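Local coordinates for protein putative adhesin (Bacteroides fragilis NCTC 9343, PDB 3PET) that is of unknown function but is a putative lipoprotein with a right-handed beta-helix that may act in cell adhesion, at residues Leu11-Tyr16 against Gln45-Asp50; Gly30-Thr35 against Met81-Thr86; Gln149-His154 against Gly164-Asn169. One frame throughout, in Å; residues are numbered along the deposited sequence.

How the contacts relate
Contact 1 closes the first loop of the chain, bringing the N-terminal strand 11-16 back against 45-50. Contact 2 crosses it: its first segment, 30-35, lies within that loop, while its partner, 81-86, comes well after it. Strand 43-47 is the common neighbour, pairing antiparallel with both 11-16 and 82-87, and strand 82-87 in turn runs parallel to 31-36. Backbone bonds between Q45 and T84 and between Y47 and K82 thus join the two contacts, while I46 packs on M81. Contact 3 follows further along the chain, its centre about 25 Å from that of contact 2, and ties consecutive faces of later coils across a corner of the beta-helix.

Contact 1: residues Leu11-Tyr16 against Gln45-Asp50; sequences LITRDY and QIYGPD
The carbonyl oxygen I46 O accepts the N-H of R14 (R14 N to I46 O 2.8 Å, almost straight at 171°) and also receives a CA-H contact from T13, so two neighbouring residues of strand 11-16 grip it. This is an antiparallel pairing at the N-terminal end of the right-handed beta-helix, where 11-16 adds an outer strand beside 43-47. R14 and I46 return a second bond, and the I12-G48 pair repeats the double link, with I12 N to G48 O at 2.9 Å. On the face carrying L11, T13, Q45 and Y47, the Y47 ring has its CG anti to the backbone N (chi1 176°), which lays it past T13 toward L11. T13 OG1 reaches the ring edge in its plane, 3.3 Å from Y47 CD1, while the phenol end lies against L11, with L11 CD1 3.3 Å from Y47 OH. The other branch, L11 CD2, packs on P49. T13 CG2, in turn, rests on the aliphatic base of Q45. On the face of I12, R14 and I46, the buried I46 meets the Y16 ring obliquely, its CD1 3.6 Å from Y16 CE1, while the end of R14 leads away; V53 of helix 50-53 touches I12, R14, Y16 and I46. The pairing carries on through the corner at G48, whose backbone angles call for glycine, to L11 opposite P49, which takes the N-cap position of the short helix. D50 is held from outside the pair, its OD1 hydrogen-bonded to S8. I12 meets this helix start at about a right angle: its CG1 is wedged between backbone N and carbonyl carbon (chi1 67°) and sits 3.7 Å from D50 CA.

Contact 2: residues Gly30-Thr35 against Met81-Thr86; sequences GNIYYT and MKITIT
Two parallel strands in register, on one face of the right-handed beta-helix, make this contact, with 82-86 inserted between 31-35 and strand 43-47. The odd-numbered residues N31, Y33 and T35 carry the backbone bonds to I83 and I85 along the strands: I83 N reaches N31 O at 2.9 Å, and Y33 N reaches I83 O at 2.8 Å, before the same pattern is repeated from I85 N to Y33 O and from T35 N to I85 O. I32, Y34, I83 and I85 point into the coil. I32 and I83 lie side by side, and the I32 and I85 side chains cross at a slant, I32 CG2 3.6 Å from I85 CD1; I24 and L67 are among the residues that pack on this core. The Y34 ring takes I85 CG2 at its edge, in plane, 4.0 Å from Y34 CD1, while its hydroxyl bonds to S87. On the outer face, the aliphatic part of K82 crosses the Y33 ring at about a right angle, CG 3.7 Å from Y33 CD1; the ammonium itself is at most weakly attracted to that ring, which also stacks with H102. At the far end T86 holds its OG1 anti to its own backbone N (chi1 -178°), and this hydroxyl donates to T35 O at 2.9 Å from 51° above the carbonyl plane.

Contact 3: residues Gln149-His154 against Gly164-Asn169; sequences QIAALH and GNLRAN
L166, the first residue of 164-169 to touch the other segment, meets it through one branch: its CD2 lies 3.9 Å from A151 CB. The side chain leaves the backbone with CG anti to N, which carries the isobutyl group into the interior, where it also packs on L132. R167 takes no part and forms a salt bridge with E145. A168 then brings a second methyl inward, and its CB again stands 3.9 Å from A151 CB, so the small A151 side chain is touched by both inward-facing residues of the strand. At N169 the chain bends, and the contact turns polar. The backbone N169 N gives a weak bond to Q149 O, 3.2 Å away and bent to 126° at the hydrogen, while N169 CB lies against the same oxygen at 3.4 Å. Further out, the two amides are joined by N169 ND2 to Q149 OE1 at 2.7 Å. Q149 starts out away from N169, but a bend at chi2 (-67°) curls its amide back until the two side chains run alongside each other. Their amide planes stay 50° apart: Q149 OE1 lies in the plane of the N169 amide, whereas N169 ND2 sits above the plane of the Q149 amide. Q149 and N169 mark equivalent bends twenty residues apart, and this stacking of like corners, with A151 packed on L166 and A168 across the interior of the corner, is characteristic of successive coils in a right-handed parallel beta-helix.

Contact 1: residues Leu11-Tyr16 against Gln45-Asp50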
ATOM      1  N   LEU A  11     -21.586  19.376  18.094  1.00 28.49           N
ATOM      2  CA  LEU A  11     -21.308  17.952  17.957  1.00 27.36           C
ATOM      3  C   LEU A  11     -22.568  17.183  18.273  1.00 28.91           C
ATOM      4  O   LEU A  11     -23.178  17.374  19.331  1.00 27.37           O
ATOM      5  CB  LEU A  11     -20.127  17.523  18.848  1.00 27.64           C
ATOM      6  CG  LEU A  11     -18.837  18.348  18.675  1.00 32.12           C
ATOM      7  CD1 LEU A  11     -17.769  17.845  19.606  1.00 33.47           C
ATOM      8  CD2 LEU A  11     -18.317  18.297  17.231  1.00 32.44           C
ATOM      9  N   ILE A  12     -23.000  16.367  17.310  1.00 24.26           N
ATOM     10  CA  ILE A  12     -24.229  15.599  17.421  1.00 23.05           C
ATOM     11  C   ILE A  12     -23.997  14.122  17.189  1.00 27.43           C
ATOM     12  O   ILE A  12     -22.977  13.710  16.621  1.00 26.36           O
ATOM     13  CB  ILE A  12     -25.298  16.117  16.389  1.00 25.97           C
ATOM     14  CG1 ILE A  12     -24.865  15.837  14.929  1.00 25.43           C
ATOM     15  CG2 ILE A  12     -25.690  17.598  16.608  1.00 26.50           C
ATOM     16  CD1 ILE A  12     -25.944  15.395  13.998  1.00 36.85           C
ATOM     17  N   THR A  13     -24.985  13.330  17.607  1.00 23.41           N
ATOM     18  CA  THR A  13     -25.119  11.938  17.261  1.00 21.98           C
ATOM     19  C   THR A  13     -26.402  11.832  16.467  1.00 25.80           C
ATOM     20  O   THR A  13     -27.488  12.195  16.954  1.00 24.60           O
ATOM     21  CB  THR A  13     -25.099  10.973  18.452  1.00 27.65           C
ATOM     22  OG1 THR A  13     -23.847  11.048  19.115  1.00 29.16           O
ATOM     23  CG2 THR A  13     -25.327   9.534  18.022  1.00 25.60           C
ATOM     24  N   ARG A  14     -26.278  11.350  15.241  1.00 22.13           N
ATOM     25  CA  ARG A  14     -27.452  11.112  14.420  0.50 21.32           C
ATOM     26  C   ARG A  14     -27.721   9.613  14.439  1.00 23.90           C
ATOM     27  O   ARG A  14     -26.815   8.807  14.205  1.00 20.07           O
ATOM     28  CB  ARG A  14     -27.275  11.666  13.003  0.50 20.80           C
ATOM     29  CG  ARG A  14     -28.508  11.542  12.132  0.50 24.94           C
ATOM     30  CD  ARG A  14     -28.400  12.492  10.959  0.50 29.12           C
ATOM     31  NE  ARG A  14     -29.419  12.234   9.943  0.50 33.69           N
ATOM     32  CZ  ARG A  14     -29.536  12.924   8.813  0.50 43.82           C
ATOM     33  NH1 ARG A  14     -28.711  13.932   8.553  0.50 24.55           N
ATOM     34  NH2 ARG A  14     -30.485  12.618   7.936  0.50 27.64           N
ATOM     35  N   ASP A  15     -28.946   9.244  14.782  1.00 24.19           N
ATOM     36  CA  ASP A  15     -29.354   7.849  14.842  1.00 24.98           C
ATOM     37  C   ASP A  15     -30.188   7.539  13.614  1.00 30.66           C
ATOM     38  O   ASP A  15     -31.157   8.252  13.324  1.00 30.46           O
ATOM     39  CB  ASP A  15     -30.129   7.563  16.136  1.00 27.35           C
ATOM     40  CG  ASP A  15     -30.457   6.103  16.371  1.00 40.65           C
ATOM     41  OD1 ASP A  15     -29.809   5.249  15.758  1.00 40.93           O
ATOM     42  OD2 ASP A  15     -31.348   5.821  17.195  1.00 53.43           O
ATOM     43  N   TYR A  16     -29.789   6.495  12.870  1.00 27.03           N
ATOM     44  CA  TYR A  16     -30.491   6.028  11.677  1.00 26.84           C
ATOM     45  C   TYR A  16     -31.099   4.668  11.983  1.00 33.35           C
ATOM     46  O   TYR A  16     -30.377   3.678  12.224  1.00 32.61           O
ATOM     47  CB  TYR A  16     -29.550   5.943  10.450  1.00 27.19           C
ATOM     48  CG  TYR A  16     -28.687   7.167  10.199  1.00 27.52           C
ATOM     49  CD1 TYR A  16     -27.568   7.430  10.985  1.00 28.61           C
ATOM     50  CD2 TYR A  16     -28.942   8.020   9.128  1.00 28.80           C
ATOM     51  CE1 TYR A  16     -26.765   8.546  10.757  1.00 28.57           C
ATOM     52  CE2 TYR A  16     -28.136   9.141   8.881  1.00 29.71           C
ATOM     53  CZ  TYR A  16     -27.026   9.379   9.682  1.00 36.49           C
ATOM     54  OH  TYR A  16     -26.202  10.471   9.475  1.00 42.09           O
ATOM     55  N   GLN A  45     -25.268   4.770  14.270  1.00 19.56           N
ATOM     56  CA  GLN A  45     -25.093   6.103  14.835  1.00 19.75           C
ATOM     57  C   GLN A  45     -23.877   6.738  14.255  1.00 22.74           C
ATOM     58  O   GLN A  45     -22.834   6.084  14.112  1.00 21.66           O
ATOM     59  CB  GLN A  45     -24.997   6.103  16.367  1.00 21.96           C
ATOM     60  CG  GLN A  45     -26.179   5.430  17.035  1.00 35.87           C
ATOM     61  CD  GLN A  45     -26.218   5.620  18.516  1.00 57.34           C
ATOM     62  OE1 GLN A  45     -25.192   5.776  19.198  1.00 49.29           O
ATOM     63  NE2 GLN A  45     -27.427   5.573  19.046  1.00 57.21           N
ATOM     64  N   ILE A  46     -24.001   8.020  13.918  1.00 20.87           N
ATOM     65  CA  ILE A  46     -22.877   8.790  13.388  1.00 19.88           C
ATOM     66  C   ILE A  46     -22.704  10.014  14.278  1.00 22.45           C
ATOM     67  O   ILE A  46     -23.641  10.791  14.476  1.00 20.61           O
ATOM     68  CB  ILE A  46     -22.985   9.122  11.879  1.00 22.83           C
ATOM     69  CG1 ILE A  46     -23.120   7.795  11.044  1.00 23.93           C
ATOM     70  CG2 ILE A  46     -21.727   9.916  11.424  1.00 21.87           C
ATOM     71  CD1 ILE A  46     -23.462   7.920   9.560  1.00 29.99           C
ATOM     72  N   TYR A  47     -21.504  10.138  14.846  1.00 19.90           N
ATOM     73  CA  TYR A  47     -21.114  11.225  15.733  1.00 19.57           C
ATOM     74  C   TYR A  47     -20.145  12.164  15.039  1.00 23.07           C
ATOM     75  O   TYR A  47     -19.212  11.716  14.379  1.00 21.47           O
ATOM     76  CB  TYR A  47     -20.474  10.663  17.010  1.00 20.91           C
ATOM     77  CG  TYR A  47     -19.947  11.728  17.951  1.00 24.08           C
ATOM     78  CD1 TYR A  47     -20.788  12.351  18.876  1.00 26.29           C
ATOM     79  CD2 TYR A  47     -18.620  12.147  17.888  1.00 25.51           C
ATOM     80  CE1 TYR A  47     -20.322  13.363  19.720  1.00 26.65           C
ATOM     81  CE2 TYR A  47     -18.141  13.160  18.734  1.00 27.22           C
ATOM     82  CZ  TYR A  47     -18.997  13.752  19.658  1.00 35.91           C
ATOM     83  OH  TYR A  47     -18.568  14.744  20.524  1.00 37.06           O
ATOM     84  N   GLY A  48     -20.316  13.458  15.249  1.00 20.62           N
ATOM     85  CA  GLY A  48     -19.388  14.443  14.716  1.00 20.15           C
ATOM     86  C   GLY A  48     -20.059  15.780  14.579  1.00 26.04           C
ATOM     87  O   GLY A  48     -21.212  15.933  15.006  1.00 25.60           O
ATOM     88  N   PRO A  49     -19.366  16.764  13.959  1.00 23.26           N
ATOM     89  CA  PRO A  49     -19.999  18.075  13.724  1.00 22.72           C
ATOM     90  C   PRO A  49     -21.237  17.873  12.851  1.00 26.15           C
ATOM     91  O   PRO A  49     -21.178  17.081  11.907  1.00 24.35           O
ATOM     92  CB  PRO A  49     -18.901  18.876  13.005  1.00 24.37           C
ATOM     93  CG  PRO A  49     -17.645  18.148  13.271  1.00 28.00           C
ATOM     94  CD  PRO A  49     -18.002  16.712  13.392  1.00 23.64           C
ATOM     95  N   ASP A  50     -22.357  18.539  13.177  1.00 25.48           N
ATOM     96  CA  ASP A  50     -23.630  18.304  12.483  1.00 26.92           C
ATOM     97  C   ASP A  50     -23.582  18.523  10.971  1.00 33.64           C
ATOM     98  O   ASP A  50     -24.237  17.766  10.265  1.00 34.78           O
ATOM     99  CB  ASP A  50     -24.806  19.102  13.100  1.00 29.52           C
ATOM    100  CG  ASP A  50     -24.660  20.608  13.192  1.00 39.65           C
ATOM    101  OD1 ASP A  50     -23.601  21.130  12.790  1.00 37.94           O
ATOM    102  OD2 ASP A  50     -25.610  21.268  13.680  1.00 49.88           O
TER

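Contact 2: residues Gly30-Thr35 against Met81-Thr86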
ATOM      1  N   GLY A  30     -13.828   8.585   8.261  1.00 17.40           N
ATOM      2  CA  GLY A  30     -14.067   8.446   9.692  1.00 17.04           C
ATOM      3  C   GLY A  30     -13.907   7.022  10.150  1.00 20.63           C
ATOM      4  O   GLY A  30     -14.025   6.086   9.346  1.00 18.76           O
ATOM      5  N   ASN A  31     -13.667   6.852  11.457  1.00 17.58           N
ATOM      6  CA  ASN A  31     -13.441   5.531  12.029  1.00 16.97           C
ATOM      7  C   ASN A  31     -14.742   4.836  12.265  1.00 20.47           C
ATOM      8  O   ASN A  31     -15.734   5.470  12.662  1.00 20.12           O
ATOM      9  CB  ASN A  31     -12.619   5.621  13.316  1.00 15.58           C
ATOM     10  CG  ASN A  31     -11.223   6.136  13.064  1.00 23.37           C
ATOM     11  OD1 ASN A  31     -10.614   5.878  12.029  1.00 19.54           O
ATOM     12  ND2 ASN A  31     -10.709   6.927  13.977  1.00 16.14           N
ATOM     13  N   ILE A  32     -14.742   3.527  12.012  1.00 16.43           N
ATOM     14  CA  ILE A  32     -15.940   2.700  12.180  1.00 16.26           C
ATOM     15  C   ILE A  32     -15.739   1.698  13.301  1.00 20.11           C
ATOM     16  O   ILE A  32     -14.714   1.006  13.334  1.00 18.53           O
ATOM     17  CB  ILE A  32     -16.321   1.991  10.858  1.00 18.49           C
ATOM     18  CG1 ILE A  32     -16.672   3.034   9.763  1.00 17.72           C
ATOM     19  CG2 ILE A  32     -17.458   0.953  11.086  1.00 17.42           C
ATOM     20  CD1 ILE A  32     -16.766   2.473   8.332  1.00 23.32           C
ATOM     21  N   TYR A  33     -16.751   1.583  14.185  1.00 15.58           N
ATOM     22  CA  TYR A  33     -16.727   0.636  15.292  1.00 15.35           C
ATOM     23  C   TYR A  33     -17.947  -0.254  15.160  1.00 19.31           C
ATOM     24  O   TYR A  33     -19.077   0.217  15.306  1.00 18.69           O
ATOM     25  CB  TYR A  33     -16.692   1.372  16.662  1.00 17.40           C
ATOM     26  CG  TYR A  33     -15.416   2.161  16.882  1.00 18.69           C
ATOM     27  CD1 TYR A  33     -15.281   3.462  16.394  1.00 20.22           C
ATOM     28  CD2 TYR A  33     -14.313   1.580  17.501  1.00 18.78           C
ATOM     29  CE1 TYR A  33     -14.089   4.178  16.559  1.00 18.92           C
ATOM     30  CE2 TYR A  33     -13.130   2.295  17.695  1.00 19.36           C
ATOM     31  CZ  TYR A  33     -13.016   3.585  17.209  1.00 25.25           C
ATOM     32  OH  TYR A  33     -11.840   4.263  17.412  1.00 25.88           O
ATOM     33  N   TYR A  34     -17.727  -1.528  14.847  1.00 15.87           N
ATOM     34  CA  TYR A  34     -18.820  -2.480  14.726  1.00 15.60           C
ATOM     35  C   TYR A  34     -18.934  -3.305  16.021  1.00 21.22           C
ATOM     36  O   TYR A  34     -17.925  -3.744  16.579  1.00 21.31           O
ATOM     37  CB  TYR A  34     -18.663  -3.395  13.488  1.00 16.38           C
ATOM     38  CG  TYR A  34     -19.698  -4.500  13.455  1.00 17.83           C
ATOM     39  CD1 TYR A  34     -20.984  -4.268  12.956  1.00 18.44           C
ATOM     40  CD2 TYR A  34     -19.428  -5.755  14.006  1.00 18.93           C
ATOM     41  CE1 TYR A  34     -21.965  -5.259  12.989  1.00 15.75           C
ATOM     42  CE2 TYR A  34     -20.407  -6.749  14.055  1.00 19.67           C
ATOM     43  CZ  TYR A  34     -21.674  -6.494  13.548  1.00 21.62           C
ATOM     44  OH  TYR A  34     -22.640  -7.466  13.617  1.00 17.01           O
ATOM     45  N   THR A  35     -20.168  -3.512  16.471  1.00 18.01           N
ATOM     46  CA  THR A  35     -20.518  -4.336  17.617  1.00 19.94           C
ATOM     47  C   THR A  35     -21.555  -5.363  17.171  1.00 23.18           C
ATOM     48  O   THR A  35     -22.537  -5.002  16.521  1.00 21.58           O
ATOM     49  CB  THR A  35     -21.066  -3.477  18.790  1.00 28.37           C
ATOM     50  OG1 THR A  35     -20.092  -2.500  19.157  1.00 28.63           O
ATOM     51  CG2 THR A  35     -21.433  -4.343  20.036  1.00 25.33           C
HETATM   52  N   MSE A  81     -15.240  12.630  13.685  1.00 27.26           N
HETATM   53  CA  MSE A  81     -16.175  11.712  12.999  1.00 24.15           C
HETATM   54  C   MSE A  81     -16.064  10.276  13.540  1.00 27.57           C
HETATM   55  O   MSE A  81     -14.978   9.693  13.505  1.00 28.31           O
HETATM   56  CB  MSE A  81     -15.944  11.709  11.476  1.00 24.29           C
HETATM   57  CG  MSE A  81     -16.369  13.005  10.790  1.00 29.36           C
HETATM   58 SE   MSE A  81     -18.261  13.487  11.090  0.75 34.93          SE
HETATM   59  CE  MSE A  81     -19.064  11.986  10.277  1.00 29.46           C
ATOM     60  N   LYS A  82     -17.162   9.727  14.076  1.00 21.59           N
ATOM     61  CA  LYS A  82     -17.172   8.346  14.581  1.00 19.66           C
ATOM     62  C   LYS A  82     -18.451   7.667  14.115  1.00 22.30           C
ATOM     63  O   LYS A  82     -19.554   8.190  14.343  1.00 21.71           O
ATOM     64  CB  LYS A  82     -17.031   8.279  16.111  1.00 21.60           C
ATOM     65  CG  LYS A  82     -16.725   6.873  16.596  1.00 27.16           C
ATOM     66  CD  LYS A  82     -17.145   6.603  18.030  1.00 39.39           C
ATOM     67  CE  LYS A  82     -16.143   7.107  19.034  1.00 53.66           C
ATOM     68  NZ  LYS A  82     -16.507   6.738  20.428  1.00 58.28           N
ATOM     69  N   ILE A  83     -18.297   6.530  13.434  1.00 16.05           N
ATOM     70  CA  ILE A  83     -19.424   5.755  12.927  1.00 15.05           C
ATOM     71  C   ILE A  83     -19.551   4.497  13.788  1.00 20.28           C
ATOM     72  O   ILE A  83     -18.624   3.703  13.845  1.00 21.25           O
ATOM     73  CB  ILE A  83     -19.243   5.441  11.406  1.00 16.89           C
ATOM     74  CG1 ILE A  83     -19.153   6.755  10.578  1.00 14.59           C
ATOM     75  CG2 ILE A  83     -20.375   4.518  10.892  1.00 18.35           C
ATOM     76  CD1 ILE A  83     -18.449   6.625   9.172  1.00 17.34           C
ATOM     77  N   THR A  84     -20.692   4.324  14.462  1.00 16.52           N
ATOM     78  CA  THR A  84     -20.950   3.200  15.346  1.00 16.38           C
ATOM     79  C   THR A  84     -22.034   2.354  14.699  1.00 21.51           C
ATOM     80  O   THR A  84     -23.138   2.837  14.423  1.00 20.28           O
ATOM     81  CB  THR A  84     -21.287   3.724  16.749  1.00 28.36           C
ATOM     82  OG1 THR A  84     -20.100   4.328  17.260  1.00 28.35           O
ATOM     83  CG2 THR A  84     -21.722   2.620  17.708  1.00 29.20           C
ATOM     84  N   ILE A  85     -21.694   1.085  14.421  1.00 17.87           N
ATOM     85  CA  ILE A  85     -22.600   0.160  13.735  1.00 16.64           C
ATOM     86  C   ILE A  85     -22.856  -1.084  14.608  1.00 21.12           C
ATOM     87  O   ILE A  85     -21.935  -1.614  15.229  1.00 18.37           O
ATOM     88  CB  ILE A  85     -22.004  -0.242  12.350  1.00 17.73           C
ATOM     89  CG1 ILE A  85     -21.545   0.986  11.516  1.00 17.54           C
ATOM     90  CG2 ILE A  85     -22.993  -1.123  11.546  1.00 16.32           C
ATOM     91  CD1 ILE A  85     -20.949   0.648  10.070  1.00 18.27           C
ATOM     92  N   THR A  86     -24.109  -1.538  14.658  1.00 19.88           N
ATOM     93  CA  THR A  86     -24.430  -2.761  15.378  1.00 19.79           C
ATOM     94  C   THR A  86     -25.521  -3.508  14.645  1.00 21.95           C
ATOM     95  O   THR A  86     -26.459  -2.913  14.113  1.00 19.96           O
ATOM     96  CB  THR A  86     -24.724  -2.573  16.897  1.00 29.57           C
ATOM     97  OG1 THR A  86     -24.968  -3.864  17.479  1.00 36.34           O
ATOM     98  CG2 THR A  86     -25.862  -1.659  17.190  1.00 24.18           C
TER
HETATM   99  O   HOH W   1     -12.592   9.383  12.835  1.00 33.81           O

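Contact 3: residues Gln149-His154 against Gly164-Asn169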
ATOM      1  N   GLN A 149     -11.839 -21.991  10.935  1.00 23.04           N
ATOM      2  CA  GLN A 149     -11.545 -23.340  10.465  1.00 22.94           C
ATOM      3  C   GLN A 149     -10.643 -23.186   9.245  1.00 24.26           C
ATOM      4  O   GLN A 149      -9.633 -23.860   9.128  1.00 22.53           O
ATOM      5  CB  GLN A 149     -12.832 -24.131  10.157  1.00 25.20           C
ATOM      6  CG  GLN A 149     -13.559 -24.643  11.404  1.00 23.77           C
ATOM      7  CD  GLN A 149     -12.790 -25.712  12.173  1.00 46.45           C
ATOM      8  OE1 GLN A 149     -11.965 -26.460  11.629  1.00 43.33           O
ATOM      9  NE2 GLN A 149     -13.048 -25.807  13.466  1.00 44.54           N
ATOM     10  N   ILE A 150     -10.984 -22.225   8.376  1.00 21.34           N
ATOM     11  CA  ILE A 150     -10.238 -21.876   7.164  1.00 21.15           C
ATOM     12  C   ILE A 150     -10.005 -20.372   7.158  1.00 22.14           C
ATOM     13  O   ILE A 150     -10.949 -19.615   7.403  1.00 19.33           O
ATOM     14  CB  ILE A 150     -10.972 -22.333   5.853  1.00 25.66           C
ATOM     15  CG1 ILE A 150     -11.277 -23.847   5.876  1.00 27.93           C
ATOM     16  CG2 ILE A 150     -10.118 -21.972   4.584  1.00 28.18           C
ATOM     17  CD1 ILE A 150     -12.468 -24.296   5.008  1.00 40.69           C
ATOM     18  N   ALA A 151      -8.769 -19.937   6.834  1.00 19.90           N
ATOM     19  CA  ALA A 151      -8.439 -18.508   6.687  1.00 17.92           C
ATOM     20  C   ALA A 151      -7.677 -18.287   5.389  1.00 20.01           C
ATOM     21  O   ALA A 151      -6.565 -18.809   5.213  1.00 18.21           O
ATOM     22  CB  ALA A 151      -7.628 -18.003   7.880  1.00 18.20           C
ATOM     23  N   ALA A 152      -8.306 -17.569   4.460  1.00 15.17           N
ATOM     24  CA  ALA A 152      -7.716 -17.188   3.186  1.00 15.83           C
ATOM     25  C   ALA A 152      -7.259 -15.747   3.351  1.00 18.75           C
ATOM     26  O   ALA A 152      -8.079 -14.871   3.648  1.00 19.22           O
ATOM     27  CB  ALA A 152      -8.733 -17.349   2.044  1.00 16.87           C
ATOM     28  N   LEU A 153      -5.941 -15.525   3.303  1.00 13.62           N
ATOM     29  CA  LEU A 153      -5.317 -14.213   3.544  1.00 12.49           C
ATOM     30  C   LEU A 153      -4.572 -13.785   2.309  1.00 19.95           C
ATOM     31  O   LEU A 153      -3.536 -14.379   1.985  1.00 18.27           O
ATOM     32  CB  LEU A 153      -4.368 -14.299   4.773  1.00 11.77           C
ATOM     33  CG  LEU A 153      -4.965 -14.902   6.064  1.00 15.39           C
ATOM     34  CD1 LEU A 153      -3.897 -15.051   7.157  1.00 14.13           C
ATOM     35  CD2 LEU A 153      -6.144 -14.065   6.593  1.00 16.41           C
ATOM     36  N   HIS A 154      -5.119 -12.795   1.580  1.00 18.61           N
ATOM     37  CA  HIS A 154      -4.548 -12.345   0.316  1.00 19.82           C
ATOM     38  C   HIS A 154      -4.257 -10.857   0.387  1.00 23.16           C
ATOM     39  O   HIS A 154      -5.172 -10.029   0.389  1.00 22.80           O
ATOM     40  CB  HIS A 154      -5.491 -12.676  -0.872  1.00 21.52           C
ATOM     41  CG  HIS A 154      -5.900 -14.115  -0.939  1.00 26.15           C
ATOM     42  ND1 HIS A 154      -4.982 -15.129  -1.212  1.00 28.82           N
ATOM     43  CD2 HIS A 154      -7.118 -14.671  -0.758  1.00 28.56           C
ATOM     44  CE1 HIS A 154      -5.667 -16.258  -1.165  1.00 28.45           C
ATOM     45  NE2 HIS A 154      -6.958 -16.032  -0.899  1.00 28.94           N
ATOM     46  N   GLY A 164      -1.268 -13.545  13.386  1.00 16.94           N
ATOM     47  CA  GLY A 164      -0.518 -14.505  14.201  1.00 17.03           C
ATOM     48  C   GLY A 164      -1.348 -15.053  15.354  1.00 20.12           C
ATOM     49  O   GLY A 164      -1.154 -16.199  15.772  1.00 20.39           O
ATOM     50  N   ASN A 165      -2.289 -14.244  15.863  1.00 17.76           N
ATOM     51  CA  ASN A 165      -3.201 -14.644  16.953  1.00 18.48           C
ATOM     52  C   ASN A 165      -4.578 -15.065  16.431  1.00 21.50           C
ATOM     53  O   ASN A 165      -5.535 -15.162  17.205  1.00 20.38           O
ATOM     54  CB  ASN A 165      -3.325 -13.552  18.001  1.00 26.11           C
ATOM     55  CG  ASN A 165      -2.002 -13.277  18.658  1.00 49.24           C
ATOM     56  OD1 ASN A 165      -1.229 -14.194  18.936  1.00 34.19           O
ATOM     57  ND2 ASN A 165      -1.682 -12.014  18.852  1.00 46.46           N
ATOM     58  N   LEU A 166      -4.661 -15.346  15.115  1.00 18.20           N
ATOM     59  CA  LEU A 166      -5.838 -15.918  14.514  1.00 19.20           C
ATOM     60  C   LEU A 166      -5.507 -17.382  14.264  1.00 22.84           C
ATOM     61  O   LEU A 166      -4.810 -17.689  13.294  1.00 20.89           O
ATOM     62  CB  LEU A 166      -6.309 -15.192  13.247  1.00 18.95           C
ATOM     63  CG  LEU A 166      -7.580 -15.825  12.653  1.00 24.23           C
ATOM     64  CD1 LEU A 166      -8.846 -15.138  13.161  1.00 23.56           C
ATOM     65  CD2 LEU A 166      -7.498 -15.876  11.196  1.00 30.05           C
ATOM     66  N   ARG A 167      -5.931 -18.266  15.198  1.00 19.81           N
ATOM     67  CA  ARG A 167      -5.669 -19.711  15.117  1.00 21.58           C
ATOM     68  C   ARG A 167      -6.595 -20.352  14.084  1.00 23.88           C
ATOM     69  O   ARG A 167      -7.807 -20.397  14.295  1.00 22.86           O
ATOM     70  CB  ARG A 167      -5.843 -20.391  16.509  1.00 24.38           C
ATOM     71  CG  ARG A 167      -4.810 -19.968  17.553  1.00 42.60           C
ATOM     72  CD  ARG A 167      -5.460 -19.643  18.895  1.00 62.27           C
ATOM     73  NE  ARG A 167      -5.632 -18.199  19.090  1.00 67.42           N
ATOM     74  CZ  ARG A 167      -6.664 -17.629  19.714  1.00 71.24           C
ATOM     75  NH1 ARG A 167      -7.642 -18.375  20.217  1.00 52.88           N
ATOM     76  NH2 ARG A 167      -6.726 -16.311  19.835  1.00 48.65           N
ATOM     77  N   ALA A 168      -6.035 -20.815  12.955  1.00 19.68           N
ATOM     78  CA  ALA A 168      -6.819 -21.449  11.892  1.00 19.67           C
ATOM     79  C   ALA A 168      -6.346 -22.878  11.650  1.00 24.73           C
ATOM     80  O   ALA A 168      -5.160 -23.156  11.829  1.00 25.81           O
ATOM     81  CB  ALA A 168      -6.709 -20.644  10.605  1.00 19.69           C
ATOM     82  N   ASN A 169      -7.249 -23.777  11.228  1.00 18.48           N
ATOM     83  CA  ASN A 169      -6.813 -25.139  10.906  1.00 17.94           C
ATOM     84  C   ASN A 169      -6.139 -25.159   9.546  1.00 20.48           C
ATOM     85  O   ASN A 169      -5.070 -25.725   9.418  1.00 21.31           O
ATOM     86  CB  ASN A 169      -7.970 -26.139  10.978  1.00 19.60           C
ATOM     87  CG  ASN A 169      -8.275 -26.523  12.401  1.00 41.06           C
ATOM     88  OD1 ASN A 169      -7.380 -26.685  13.238  1.00 35.58           O
ATOM     89  ND2 ASN A 169      -9.536 -26.677  12.704  1.00 34.82           N
TER